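Local structure of biofilm-associated surface protein (Staphylococcus aureus, 7C7U) at residues T446-V452 against G482-I488; A438-E444 against F513-N518; D56-S62 against L132-K138; A89-S94 against R120-F126. The protein is a calcium-binding, cell wall-anchored surface protein that takes part in biofilm formation, probably by switching into functional amyloid assemblies. One frame throughout, in Å; residues are numbered along the deposited sequence.

Contact 1. Residues T446-V452 against G482-I488; sequences TVVSGSV and GTFSVSI
The antiparallel pairing of strands 447-451 and 483-487 forms one margin of a mixed beta sheet, where Val448 and Val486 make a hydrogen-bonded pair. Their two backbone bonds, Val448 N to Val486 O at 2.9 Å and Val486 N to Val448 O at 3.0 Å, are nearly straight. Gly450 and Phe484 repeat the pattern, and Ile488 N donates to Thr446 O at 172°. Phe484 turns its ring under the partner strand because CG sits between its own backbone N and carbonyl carbon (chi1 52°); Gly450 CA then lies over the ring face, 4.1 Å from the ring centroid, a CH-pi contact made possible by the missing side chain. On the same face Val448 CG2 meets Ile488 CD1 at 3.8 Å, the two side chains crossing at about a right angle, and Val465 of strand 462-466 packs against Val448 and Val486. The other face mixes Val447 with serines. There one water joins Ser449 OG, at 2.7 Å, to Ser485 OG, at 2.6 Å, while Ser449 OG also bonds to Thr566 OG1. With Val448, Phe484 and Val486 making one face apolar and turned inward, this edge strand pair is consistent with a beta-sandwich-like domain.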
# COMPACT_ATOMS: atom_id res chain seq x y z
N THR A 446 -45.19 -4.74 -0.56
CA THR A 446 -44.64 -5.25 -1.81
C THR A 446 -43.20 -4.81 -2.04
O THR A 446 -42.66 -5.07 -3.11
CB THR A 446 -45.51 -4.82 -2.99
OG1 THR A 446 -45.61 -3.40 -3.02
CG2 THR A 446 -46.93 -5.44 -2.88
N VAL A 447 -42.57 -4.15 -1.06
CA VAL A 447 -41.18 -3.70 -1.19
C VAL A 447 -40.47 -3.90 0.14
O VAL A 447 -41.01 -3.57 1.20
CB VAL A 447 -41.06 -2.22 -1.64
CG1 VAL A 447 -39.57 -1.83 -1.90
CG2 VAL A 447 -41.90 -1.95 -2.89
N VAL A 448 -39.25 -4.44 0.09
CA VAL A 448 -38.34 -4.47 1.23
C VAL A 448 -37.37 -3.31 1.03
O VAL A 448 -36.58 -3.31 0.08
CB VAL A 448 -37.57 -5.80 1.32
CG1 VAL A 448 -36.54 -5.75 2.50
CG2 VAL A 448 -38.52 -6.97 1.46
N SER A 449 -37.44 -2.31 1.91
CA SER A 449 -36.59 -1.13 1.83
C SER A 449 -35.53 -1.15 2.93
O SER A 449 -35.82 -1.55 4.07
CB SER A 449 -37.42 0.15 1.95
OG SER A 449 -38.43 0.18 0.96
N GLY A 450 -34.33 -0.70 2.59
CA GLY A 450 -33.27 -0.60 3.57
C GLY A 450 -32.02 -0.01 2.95
O GLY A 450 -32.08 0.66 1.91
N SER A 451 -30.88 -0.27 3.58
CA SER A 451 -29.61 0.29 3.14
C SER A 451 -28.47 -0.58 3.65
O SER A 451 -28.66 -1.45 4.51
CB SER A 451 -29.43 1.73 3.64
OG SER A 451 -29.36 1.73 5.06
N VAL A 452 -27.28 -0.33 3.13
CA VAL A 452 -26.11 -1.08 3.56
C VAL A 452 -24.89 -0.18 3.37
O VAL A 452 -24.82 0.55 2.36
CB VAL A 452 -26.01 -2.42 2.80
CG1 VAL A 452 -26.01 -2.19 1.29
CG2 VAL A 452 -24.78 -3.22 3.25
N GLY A 482 -26.01 3.14 -1.19
CA GLY A 482 -26.29 2.07 -0.26
C GLY A 482 -27.75 1.68 -0.12
O GLY A 482 -28.03 0.59 0.37
N THR A 483 -28.68 2.54 -0.52
CA THR A 483 -30.10 2.20 -0.36
C THR A 483 -30.54 1.14 -1.37
O THR A 483 -29.94 0.98 -2.45
CB THR A 483 -30.98 3.44 -0.53
OG1 THR A 483 -30.83 3.96 -1.85
CG2 THR A 483 -30.63 4.50 0.50
N PHE A 484 -31.61 0.42 -1.03
CA PHE A 484 -32.20 -0.54 -1.94
C PHE A 484 -33.70 -0.66 -1.71
O PHE A 484 -34.22 -0.37 -0.63
CB PHE A 484 -31.54 -1.92 -1.83
CG PHE A 484 -31.47 -2.46 -0.43
CD1 PHE A 484 -32.56 -3.12 0.13
CD2 PHE A 484 -30.31 -2.35 0.32
CE1 PHE A 484 -32.50 -3.62 1.42
CE2 PHE A 484 -30.24 -2.86 1.60
CZ PHE A 484 -31.33 -3.49 2.15
N SER A 485 -34.39 -1.09 -2.76
CA SER A 485 -35.84 -1.29 -2.78
C SER A 485 -36.08 -2.54 -3.61
O SER A 485 -35.98 -2.51 -4.84
CB SER A 485 -36.55 -0.08 -3.38
OG SER A 485 -36.09 1.11 -2.76
N VAL A 486 -36.33 -3.66 -2.93
CA VAL A 486 -36.51 -4.96 -3.57
C VAL A 486 -38.01 -5.22 -3.69
O VAL A 486 -38.71 -5.29 -2.67
CB VAL A 486 -35.84 -6.08 -2.77
CG1 VAL A 486 -36.04 -7.41 -3.46
CG2 VAL A 486 -34.32 -5.78 -2.53
N SER A 487 -38.49 -5.42 -4.91
CA SER A 487 -39.88 -5.79 -5.14
C SER A 487 -40.10 -7.25 -4.76
O SER A 487 -39.29 -8.12 -5.12
CB SER A 487 -40.27 -5.56 -6.60
OG SER A 487 -40.43 -4.19 -6.88
N ILE A 488 -41.17 -7.51 -4.01
CA ILE A 488 -41.54 -8.87 -3.59
C ILE A 488 -43.05 -9.02 -3.71
O ILE A 488 -43.79 -8.03 -3.71
CB ILE A 488 -41.10 -9.16 -2.14
CG1 ILE A 488 -41.88 -8.27 -1.17
CG2 ILE A 488 -39.56 -9.05 -1.96
CD1 ILE A 488 -41.74 -8.66 0.28
O HOH W 1 -43.18 -3.79 -5.93
O HOH W 2 -38.12 1.59 -1.27

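Contact 2. Residues A438-E444 against F513-N518; sequences AADITTE and FEIVDN
Strands 437-442 and 509-516 run parallel here, the lines from first to last CA of the two segments diverging by 21°, with Ile441 beside Ile515 and Thr442 beside Val516. The ladder is staggered as parallel pairing requires: Ile441 N donates to Glu514 O at 3.0 Å, Val516 N returns to Ile441 O at 2.9 Å, and Thr443 N reaches Val516 O. Before it begins, a side chain supplies the acceptor: Asp440 OD1 takes Glu514 N at 2.9 Å, the N-H arriving from above the carboxylate plane, 57° out of it. Glu514 sends its own carboxylate elsewhere, to Thr495. In this seven-strand mixed sheet the pair is the parallel one, all other neighbours being antiparallel. Ile441 and Ile515 lie side by side and point the same way, CG1 to CG1 at 3.7 Å, and the edge of the Phe513 ring faces Ile441 CG1; Val448 packs on Ile441 and Phe513 from the next strand. Thr442 leaves the ladder in an ST turn, OG1 accepting from Glu444 N at 3.0 Å. Beyond it a water bonded to Thr443 OG1 accepts from Asn518 N, and Glu444 passes Asn518 with its carboxylate plane 36° from the amide plane, Glu444 CD 3.5 Å from Asn518 ND2.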
# COMPACT_ATOMS: atom_id res chain seq x y z
N ALA A 438 -32.69 -3.71 7.08
CA ALA A 438 -33.98 -3.62 6.42
C ALA A 438 -35.06 -3.57 7.49
O ALA A 438 -35.04 -4.38 8.42
CB ALA A 438 -34.20 -4.82 5.48
N ALA A 439 -35.97 -2.61 7.38
CA ALA A 439 -37.11 -2.53 8.28
C ALA A 439 -38.04 -3.71 8.08
O ALA A 439 -38.19 -4.22 6.97
CB ALA A 439 -37.89 -1.23 8.05
N ASP A 440 -38.65 -4.17 9.18
CA ASP A 440 -39.70 -5.17 9.09
C ASP A 440 -40.85 -4.65 8.22
O ASP A 440 -41.11 -3.45 8.15
CB ASP A 440 -40.24 -5.54 10.49
CG ASP A 440 -39.19 -6.19 11.39
OD1 ASP A 440 -38.15 -6.68 10.88
OD2 ASP A 440 -39.44 -6.25 12.61
N ILE A 441 -41.52 -5.58 7.52
CA ILE A 441 -42.68 -5.24 6.69
C ILE A 441 -43.84 -6.19 7.03
O ILE A 441 -43.69 -7.09 7.86
CB ILE A 441 -42.36 -5.29 5.18
CG1 ILE A 441 -41.92 -6.69 4.77
CG2 ILE A 441 -41.30 -4.24 4.80
CD1 ILE A 441 -41.96 -6.88 3.27
N THR A 442 -45.01 -5.96 6.42
CA THR A 442 -46.15 -6.86 6.62
C THR A 442 -46.39 -7.71 5.38
O THR A 442 -45.82 -7.48 4.31
CB THR A 442 -47.45 -6.11 6.98
OG1 THR A 442 -48.07 -5.60 5.79
CG2 THR A 442 -47.21 -4.97 7.95
N THR A 443 -47.27 -8.70 5.55
CA THR A 443 -47.70 -9.56 4.45
C THR A 443 -48.42 -8.80 3.34
O THR A 443 -48.58 -9.36 2.26
CB THR A 443 -48.64 -10.67 4.97
OG1 THR A 443 -49.84 -10.08 5.46
CG2 THR A 443 -47.99 -11.52 6.09
N GLU A 444 -48.84 -7.54 3.57
CA GLU A 444 -49.46 -6.74 2.51
C GLU A 444 -48.47 -5.85 1.77
O GLU A 444 -48.83 -5.27 0.73
CB GLU A 444 -50.58 -5.87 3.09
CG GLU A 444 -51.88 -6.66 3.23
CD GLU A 444 -52.99 -5.86 3.88
OE1 GLU A 444 -52.67 -4.89 4.61
OE2 GLU A 444 -54.18 -6.21 3.67
N PHE A 513 -34.74 -9.90 8.66
CA PHE A 513 -35.85 -9.02 8.99
C PHE A 513 -37.11 -9.87 9.02
O PHE A 513 -37.11 -11.03 8.62
CB PHE A 513 -35.98 -7.85 8.00
CG PHE A 513 -36.39 -8.26 6.60
CD1 PHE A 513 -35.45 -8.70 5.68
CD2 PHE A 513 -37.72 -8.20 6.21
CE1 PHE A 513 -35.83 -9.07 4.39
CE2 PHE A 513 -38.11 -8.56 4.94
CZ PHE A 513 -37.16 -9.00 4.02
N GLU A 514 -38.19 -9.27 9.50
CA GLU A 514 -39.45 -9.98 9.65
C GLU A 514 -40.52 -9.47 8.68
O GLU A 514 -40.66 -8.26 8.46
CB GLU A 514 -39.97 -9.86 11.09
CG GLU A 514 -38.99 -10.44 12.11
CD GLU A 514 -38.93 -11.96 12.05
OE1 GLU A 514 -39.99 -12.60 11.88
OE2 GLU A 514 -37.81 -12.50 12.17
N ILE A 515 -41.24 -10.41 8.08
CA ILE A 515 -42.52 -10.14 7.45
C ILE A 515 -43.58 -10.60 8.44
O ILE A 515 -43.63 -11.78 8.81
CB ILE A 515 -42.64 -10.82 6.08
CG1 ILE A 515 -41.49 -10.33 5.18
CG2 ILE A 515 -43.99 -10.52 5.39
CD1 ILE A 515 -41.69 -10.58 3.69
N VAL A 516 -44.38 -9.66 8.93
CA VAL A 516 -45.27 -9.91 10.05
C VAL A 516 -46.71 -9.92 9.55
O VAL A 516 -47.02 -9.48 8.44
CB VAL A 516 -45.08 -8.88 11.18
CG1 VAL A 516 -43.60 -8.84 11.62
CG2 VAL A 516 -45.54 -7.49 10.73
N ASP A 517 -47.61 -10.43 10.39
CA ASP A 517 -49.05 -10.37 10.16
C ASP A 517 -49.47 -8.95 9.80
O ASP A 517 -49.01 -7.98 10.42
CB ASP A 517 -49.75 -10.84 11.44
CG ASP A 517 -51.23 -11.10 11.26
OD1 ASP A 517 -51.95 -10.18 10.80
OD2 ASP A 517 -51.68 -12.21 11.60
N ASN A 518 -50.35 -8.81 8.79
CA ASN A 518 -50.68 -7.46 8.32
C ASN A 518 -51.58 -6.67 9.28
O ASN A 518 -51.87 -5.50 9.01
CB ASN A 518 -51.31 -7.50 6.92
CG ASN A 518 -52.69 -8.18 6.88
OD1 ASN A 518 -53.46 -8.12 7.84
ND2 ASN A 518 -53.00 -8.81 5.74
O HOH W 3 -51.31 -11.19 7.47
O HOH W 4 -55.68 -5.99 6.33

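Contact 3. Residues D56-S62 against L132-K138; sequences DLHSYMS and LSQYTAK
The Tyr60 ring has Gln134 CB over one face, 4.0 Å from the ring centroid and 23° off its normal, a CH-pi contact, while Leu132 CB lies at its edge, 3.6 Å from Tyr60 CD2. The imidazole of His58 is met in plane at its edge by Thr136 OG1, which is hydrogen-bonded to His58 ND1 at 2.7 Å. Tyr135 too is approached at the edge: Met61 CG sits in its plane, 3.4 Å from Tyr135 CD2, and Met61 SD takes an oblique Met-aromatic position. Met61 and Tyr135 project from the same sheet face, and with CG between the backbone N and carbonyl carbon (chi1 59°) the Met61 chain comes against the ring edge. Between these two sets of side chains strands 56-61 and 133-138 run antiparallel at 163°, joined by paired bonds at Leu57-Ala137, Ser59-Tyr135 and Met61-Ser133; Tyr135 N to Ser59 O is 2.9 Å and nearly straight. Met236 of strand 228-237 touches His58, Tyr60 and Gln134, so their face packs against another sheet. His58 is gripped at both ring nitrogens, for NE2 bonds to Asp38 OD2. Two bonds from different partners fix the imidazole's rotation, and the Asp38 carboxylate would probably favour a proton on NE2.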
# COMPACT_ATOMS: atom_id res chain seq x y z
N ASP A 56 26.50 11.08 -3.43
CA ASP A 56 26.11 11.63 -4.72
C ASP A 56 24.72 11.13 -5.05
O ASP A 56 24.28 10.10 -4.54
CB ASP A 56 27.10 11.24 -5.83
CG ASP A 56 28.51 11.74 -5.57
OD1 ASP A 56 28.67 12.91 -5.17
OD2 ASP A 56 29.45 10.95 -5.73
N LEU A 57 24.03 11.85 -5.92
CA LEU A 57 22.72 11.43 -6.39
C LEU A 57 22.76 11.47 -7.91
O LEU A 57 23.02 12.53 -8.49
CB LEU A 57 21.64 12.33 -5.81
CG LEU A 57 20.18 11.89 -5.92
CD1 LEU A 57 19.93 10.48 -5.37
CD2 LEU A 57 19.33 12.92 -5.19
N HIS A 58 22.53 10.33 -8.56
CA HIS A 58 22.58 10.24 -10.01
C HIS A 58 21.19 10.04 -10.59
O HIS A 58 20.36 9.34 -10.00
CB HIS A 58 23.47 9.08 -10.48
CG HIS A 58 24.80 8.99 -9.79
ND1 HIS A 58 25.91 9.69 -10.21
CD2 HIS A 58 25.20 8.24 -8.74
CE1 HIS A 58 26.94 9.40 -9.43
NE2 HIS A 58 26.53 8.52 -8.53
N SER A 59 20.94 10.62 -11.76
CA SER A 59 19.68 10.31 -12.42
C SER A 59 19.79 10.57 -13.92
O SER A 59 20.73 11.21 -14.40
CB SER A 59 18.52 11.12 -11.83
OG SER A 59 17.30 10.75 -12.45
N TYR A 60 18.81 10.04 -14.64
CA TYR A 60 18.62 10.30 -16.07
C TYR A 60 17.33 11.08 -16.22
O TYR A 60 16.32 10.75 -15.58
CB TYR A 60 18.56 8.99 -16.87
CG TYR A 60 19.90 8.50 -17.37
CD1 TYR A 60 20.77 7.83 -16.51
CD2 TYR A 60 20.30 8.70 -18.69
CE1 TYR A 60 22.01 7.37 -16.96
CE2 TYR A 60 21.54 8.25 -19.15
CZ TYR A 60 22.40 7.59 -18.27
OH TYR A 60 23.64 7.14 -18.72
N MET A 61 17.36 12.14 -17.04
CA MET A 61 16.17 12.95 -17.29
C MET A 61 16.09 13.31 -18.77
O MET A 61 17.11 13.55 -19.42
CB MET A 61 16.15 14.22 -16.43
CG MET A 61 17.33 15.15 -16.63
SD MET A 61 16.99 16.78 -15.93
CE MET A 61 15.35 17.10 -16.57
N SER A 62 14.87 13.36 -19.29
CA SER A 62 14.67 13.68 -20.70
C SER A 62 14.50 15.19 -20.92
O SER A 62 13.72 15.84 -20.23
CB SER A 62 13.44 12.94 -21.22
OG SER A 62 12.34 13.12 -20.35
N LEU A 132 17.21 11.07 -22.91
CA LEU A 132 17.79 10.84 -21.59
C LEU A 132 19.22 11.33 -21.50
O LEU A 132 20.09 10.83 -22.21
CB LEU A 132 17.75 9.36 -21.21
CG LEU A 132 16.41 8.68 -20.94
CD1 LEU A 132 15.53 9.55 -20.04
CD2 LEU A 132 15.68 8.30 -22.23
N SER A 133 19.47 12.31 -20.64
CA SER A 133 20.83 12.73 -20.32
C SER A 133 21.14 12.38 -18.87
O SER A 133 20.24 12.27 -18.03
CB SER A 133 21.01 14.24 -20.54
OG SER A 133 20.45 14.64 -21.77
N GLN A 134 22.43 12.21 -18.59
CA GLN A 134 22.89 11.74 -17.29
C GLN A 134 23.33 12.94 -16.46
O GLN A 134 24.10 13.77 -16.94
CB GLN A 134 24.04 10.74 -17.44
CG GLN A 134 24.29 9.86 -16.20
CD GLN A 134 24.81 10.61 -14.96
OE1 GLN A 134 24.24 10.52 -13.87
NE2 GLN A 134 25.91 11.35 -15.14
N TYR A 135 22.82 13.03 -15.24
CA TYR A 135 23.20 14.09 -14.32
C TYR A 135 23.57 13.51 -12.97
O TYR A 135 22.97 12.54 -12.51
CB TYR A 135 22.07 15.11 -14.16
CG TYR A 135 21.83 15.91 -15.41
CD1 TYR A 135 22.82 16.75 -15.91
CD2 TYR A 135 20.64 15.82 -16.09
CE1 TYR A 135 22.61 17.49 -17.06
CE2 TYR A 135 20.42 16.55 -17.25
CZ TYR A 135 21.40 17.38 -17.72
OH TYR A 135 21.18 18.11 -18.87
N THR A 136 24.57 14.12 -12.34
CA THR A 136 24.97 13.77 -10.99
C THR A 136 24.93 15.03 -10.16
O THR A 136 25.53 16.04 -10.53
CB THR A 136 26.38 13.17 -10.94
OG1 THR A 136 26.41 11.95 -11.69
CG2 THR A 136 26.79 12.88 -9.50
N ALA A 137 24.18 15.00 -9.06
CA ALA A 137 24.29 16.00 -8.02
C ALA A 137 25.39 15.56 -7.06
O ALA A 137 25.34 14.46 -6.51
CB ALA A 137 22.96 16.18 -7.28
N LYS A 138 26.41 16.39 -6.90
CA LYS A 138 27.58 15.99 -6.14
C LYS A 138 27.63 16.71 -4.80
O LYS A 138 26.85 17.63 -4.53
CB LYS A 138 28.88 16.25 -6.92
CG LYS A 138 28.93 15.64 -8.29
CD LYS A 138 30.28 15.92 -8.94
CE LYS A 138 30.45 15.13 -10.23
NZ LYS A 138 31.53 15.70 -11.06

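Contact 4. Residues A89-S94 against R120-F126; sequences ANPSGS and RANDGLF
Backbone bonding centres on Leu125 O, which accepts from Ser92 N at 2.8 Å and 167°. Pro91 CA brings a CA-H...O contact to the same oxygen at 3.3 Å. Within 89-94, Ser94 N donates to Pro91 O and closes a type II beta turn, with Gly93 at positive phi (78°) in its third position; within 120-126, Arg120 N donates to Phe126 O at 2.7 Å. Among side-chain hydroxyls, Ser92 OG bonds to Gly127 N and Ser94 OG to Lys96 N, so both serines also tie the turn to residues beyond the pair. Apolar contact is made by one branch of Leu125: CD2 approaches Pro91 CG at 4.3 Å and Ala89 CB at 4.4 Å. Pro91 CB in turn rests on Arg120 CG at 3.7 Å. The guanidinium makes contact through one face, over which lie Ser92 O, Gly93 C and Ser94 N; Ser92 O stands 3.1 Å from Arg120 NH2, but the angle is too poor for a hydrogen bond. Arg120 is extended from CG to NE, its CG anti to the backbone N (chi1 171°), a shape that carries the flat end across the turn as far as Ser94 CB, 3.3 Å from NH1. The arrangement is that of a type II beta turn following strand 84-90, set against the loop between strands 113-117 and 133-144.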
# COMPACT_ATOMS: atom_id res chain seq x y z
N ALA A 89 22.88 19.15 -1.24
CA ALA A 89 23.72 18.67 -2.33
C ALA A 89 23.82 19.77 -3.38
O ALA A 89 22.97 20.66 -3.45
CB ALA A 89 23.14 17.39 -2.95
N ASN A 90 24.87 19.68 -4.19
CA ASN A 90 25.05 20.59 -5.32
C ASN A 90 24.23 20.12 -6.50
O ASN A 90 24.32 18.94 -6.87
CB ASN A 90 26.51 20.65 -5.74
CG ASN A 90 27.39 21.29 -4.70
OD1 ASN A 90 26.90 21.88 -3.74
ND2 ASN A 90 28.70 21.19 -4.89
N PRO A 91 23.46 20.98 -7.15
CA PRO A 91 22.80 20.58 -8.39
C PRO A 91 23.85 20.22 -9.44
O PRO A 91 25.02 20.60 -9.34
CB PRO A 91 21.99 21.82 -8.80
CG PRO A 91 21.88 22.63 -7.55
CD PRO A 91 23.16 22.38 -6.80
N SER A 92 23.43 19.42 -10.41
CA SER A 92 24.35 18.96 -11.44
C SER A 92 24.91 20.16 -12.19
O SER A 92 24.15 21.04 -12.61
CB SER A 92 23.64 18.02 -12.41
OG SER A 92 22.46 18.61 -12.93
N GLY A 93 26.23 20.22 -12.30
CA GLY A 93 26.89 21.31 -12.99
C GLY A 93 27.01 22.60 -12.20
O GLY A 93 27.29 23.65 -12.78
N SER A 94 26.82 22.54 -10.88
CA SER A 94 26.94 23.71 -10.02
C SER A 94 27.74 23.35 -8.78
O SER A 94 27.91 22.18 -8.44
CB SER A 94 25.57 24.26 -9.60
OG SER A 94 25.69 25.24 -8.58
N ARG A 120 16.74 21.50 -11.77
CA ARG A 120 17.70 22.49 -11.28
C ARG A 120 17.25 23.92 -11.56
O ARG A 120 17.46 24.81 -10.73
CB ARG A 120 19.07 22.24 -11.92
CG ARG A 120 20.08 23.33 -11.63
CD ARG A 120 21.40 23.11 -12.33
NE ARG A 120 22.34 24.18 -12.01
CZ ARG A 120 23.41 24.49 -12.76
NH1 ARG A 120 24.21 25.48 -12.38
NH2 ARG A 120 23.68 23.81 -13.86
N ALA A 121 16.65 24.16 -12.72
CA ALA A 121 16.20 25.51 -13.07
C ALA A 121 15.10 26.00 -12.13
O ALA A 121 14.94 27.21 -11.95
CB ALA A 121 15.72 25.55 -14.52
N ASN A 122 14.33 25.08 -11.54
CA ASN A 122 13.35 25.36 -10.49
C ASN A 122 13.93 25.17 -9.09
O ASN A 122 13.25 24.63 -8.22
CB ASN A 122 12.13 24.48 -10.68
CG ASN A 122 11.33 24.82 -11.93
OD1 ASN A 122 10.30 25.48 -11.85
ND2 ASN A 122 11.84 24.42 -13.09
N ASP A 123 15.18 25.60 -8.87
CA ASP A 123 15.86 25.44 -7.58
C ASP A 123 15.92 23.96 -7.17
O ASP A 123 15.78 23.61 -5.99
CB ASP A 123 15.18 26.28 -6.50
CG ASP A 123 16.00 26.35 -5.22
OD1 ASP A 123 17.21 26.64 -5.30
OD2 ASP A 123 15.42 26.10 -4.14
N GLY A 124 16.15 23.10 -8.14
CA GLY A 124 16.26 21.68 -7.86
C GLY A 124 17.64 21.11 -8.08
O GLY A 124 18.65 21.82 -7.93
N LEU A 125 17.72 19.84 -8.45
CA LEU A 125 19.01 19.17 -8.49
C LEU A 125 19.50 18.79 -9.88
O LEU A 125 20.72 18.67 -10.07
CB LEU A 125 18.99 17.91 -7.60
CG LEU A 125 19.07 18.15 -6.08
CD1 LEU A 125 19.18 16.82 -5.33
CD2 LEU A 125 20.22 19.06 -5.72
N PHE A 126 18.62 18.59 -10.85
CA PHE A 126 19.04 18.00 -12.11
C PHE A 126 18.70 18.90 -13.30
O PHE A 126 17.63 19.52 -13.34
CB PHE A 126 18.42 16.62 -12.29
CG PHE A 126 18.84 15.63 -11.25
CD1 PHE A 126 20.18 15.29 -11.10
CD2 PHE A 126 17.91 15.03 -10.43
CE1 PHE A 126 20.58 14.38 -10.14
CE2 PHE A 126 18.31 14.12 -9.47
CZ PHE A 126 19.64 13.79 -9.32

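Overall arrangement
The four contacts form two pairs at opposite sides of the chain's centre. Contacts 3 and 4, with centres about 10 Å apart, come first along the chain and share the N-terminal mixed sheet: strand 133-144 neighbours both 52-61 and 84-90, Lys138 O probably bonds to Asn90 N, and contact 4 falls within the span that contact 3 brings together. Contacts 1 and 2, about 12 Å apart, belong to a later seven-strand sheet, where 437-442 leads directly into 447-451 and Ile488 packs on Ile441. Contact 2 likewise spans contact 1. Between the pairs, centres lie about 60 to 72 Å apart, consistent with separate domains in an elongated surface protein.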